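Local atomic coordinates of succinylglutamate desuccinylase (Vibrio parahaemolyticus, PDB entry 2BCO), a protein that probably hydrolyses N-succinylglutamate to succinate and glutamate, the last step of arginine breakdown by the succinyltransferase pathway, using one zinc ion per subunit. Residues E52-I57 with R242-E247. Residues are numbered along the deposited sequence; the frame is centred on the assembly and turned at random.
Sequences ETKNII and RNLIAE
K54 runs out nearly straight as far as CE and then turns at its last torsion (chi4 63°), while E247 folds at chi2 (-63°); the two bends bring ammonium and carboxylate together. K54 NZ lies 2.7 Å from E247 OE2, meeting it on the syn side but 32° out of the carboxylate plane. A second, weak hydrogen bond runs from K54 NZ to E247 OE1 at 3.0 Å, so both oxygens share one ammonium group in a forked salt bridge. Glutamate suits the exposed helix end because its flexible chain can fold to present both oxygens. Lysine suits its place because its long methylene chain can serve apolar neighbours before the charge is reached: K54 CD passes 4.2 Å from L244 CD1, the two side chains crossing at about a right angle.

Deeper in, I56 and L244 form the apolar half, where branched side chains suit an interface of hydrocarbon and I56 itself is buried. L244 holds CG anti to its backbone N, which swings the isobutyl group toward the strand, and I56 CD1 comes within 3.7 Å of L244 CG. From strand 149-157, W150 touches K54 and I56, and L152 touches L244.

The contact packs the C-terminal end of helix 235-245 against the start of strand 55-60 in the catalytic domain, away from the zinc site. E247 closes the helix in a Schellman motif with positive phi, its N bonding weakly to L244 O at 3.3 Å. The chemistry is thus graded, from buried hydrocarbon at I56 to an ion pair whose glutamate is exposed, where solvent would probably weaken the electrostatic gain.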
# COMPACT_ATOMS: atom_id res chain seq x y z
N GLU A 52 18.93 -15.60 2.42
CA GLU A 52 17.48 -15.70 2.62
C GLU A 52 16.91 -14.48 3.35
O GLU A 52 15.72 -14.46 3.68
CB GLU A 52 17.15 -16.98 3.40
CG GLU A 52 17.73 -18.27 2.81
CD GLU A 52 17.24 -18.58 1.40
OE1 GLU A 52 17.67 -17.88 0.45
OE2 GLU A 52 16.44 -19.52 1.24
N THR A 53 17.74 -13.48 3.61
CA THR A 53 17.30 -12.27 4.28
C THR A 53 16.33 -11.50 3.39
O THR A 53 16.65 -11.21 2.23
CB THR A 53 18.48 -11.34 4.62
OG1 THR A 53 19.33 -11.96 5.59
CG2 THR A 53 17.97 -10.01 5.15
N LYS A 54 15.16 -11.16 3.91
CA LYS A 54 14.18 -10.41 3.13
C LYS A 54 14.57 -8.94 2.94
O LYS A 54 15.25 -8.34 3.78
CB LYS A 54 12.80 -10.48 3.79
CG LYS A 54 12.20 -11.87 3.82
CD LYS A 54 10.76 -11.85 4.30
CE LYS A 54 10.14 -13.23 4.25
NZ LYS A 54 10.81 -14.19 5.16
N ASN A 55 14.16 -8.39 1.81
CA ASN A 55 14.42 -6.99 1.49
C ASN A 55 13.05 -6.37 1.37
O ASN A 55 12.40 -6.46 0.33
CB ASN A 55 15.22 -6.89 0.20
CG ASN A 55 16.61 -7.46 0.35
OD1 ASN A 55 17.49 -6.84 0.95
ND2 ASN A 55 16.82 -8.66 -0.18
N ILE A 56 12.61 -5.76 2.46
CA ILE A 56 11.29 -5.16 2.52
C ILE A 56 11.26 -3.64 2.45
O ILE A 56 11.90 -2.96 3.25
CB ILE A 56 10.57 -5.55 3.82
CG1 ILE A 56 10.76 -7.04 4.11
CG2 ILE A 56 9.09 -5.20 3.71
CD1 ILE A 56 10.19 -7.47 5.45
N ILE A 57 10.51 -3.13 1.49
CA ILE A 57 10.34 -1.69 1.36
C ILE A 57 9.03 -1.44 2.08
O ILE A 57 8.02 -2.07 1.77
CB ILE A 57 10.17 -1.24 -0.10
CG1 ILE A 57 11.46 -1.45 -0.88
CG2 ILE A 57 9.75 0.23 -0.14
CD1 ILE A 57 11.34 -1.08 -2.35
N ARG A 242 5.60 -6.43 12.62
CA ARG A 242 6.79 -6.53 13.46
C ARG A 242 7.38 -7.94 13.36
O ARG A 242 8.60 -8.10 13.31
CB ARG A 242 6.46 -6.20 14.92
CG ARG A 242 6.31 -4.69 15.19
CD ARG A 242 5.58 -4.40 16.50
NE ARG A 242 5.43 -2.97 16.72
CZ ARG A 242 6.38 -2.18 17.23
NH1 ARG A 242 7.56 -2.68 17.58
NH2 ARG A 242 6.14 -0.88 17.38
N ASN A 243 6.51 -8.94 13.30
CA ASN A 243 6.98 -10.32 13.19
C ASN A 243 7.69 -10.53 11.86
O ASN A 243 8.62 -11.33 11.77
CB ASN A 243 5.81 -11.31 13.29
CG ASN A 243 5.23 -11.39 14.70
OD1 ASN A 243 5.91 -11.08 15.68
ND2 ASN A 243 3.98 -11.83 14.80
N LEU A 244 7.26 -9.81 10.83
CA LEU A 244 7.85 -9.94 9.50
C LEU A 244 9.26 -9.38 9.45
O LEU A 244 10.17 -10.01 8.89
CB LEU A 244 6.97 -9.25 8.46
CG LEU A 244 7.40 -9.32 6.99
CD1 LEU A 244 7.40 -10.77 6.52
CD2 LEU A 244 6.44 -8.48 6.13
N ILE A 245 9.46 -8.19 10.02
CA ILE A 245 10.79 -7.60 10.00
C ILE A 245 11.72 -8.39 10.94
O ILE A 245 12.94 -8.38 10.77
CB ILE A 245 10.75 -6.09 10.41
CG1 ILE A 245 10.78 -5.94 11.92
CG2 ILE A 245 9.48 -5.43 9.87
CD1 ILE A 245 12.15 -5.61 12.44
N ALA A 246 11.15 -9.11 11.90
CA ALA A 246 11.94 -9.90 12.84
C ALA A 246 12.00 -11.39 12.49
O ALA A 246 12.63 -12.17 13.20
CB ALA A 246 11.41 -9.73 14.27
N GLU A 247 11.34 -11.78 11.40
CA GLU A 247 11.31 -13.19 10.99
C GLU A 247 10.91 -14.10 12.14
O GLU A 247 11.62 -15.06 12.45
CB GLU A 247 12.69 -13.62 10.46
CG GLU A 247 12.97 -13.21 9.03
CD GLU A 247 12.02 -13.85 8.04
OE1 GLU A 247 10.82 -13.51 8.05
OE2 GLU A 247 12.48 -14.71 7.25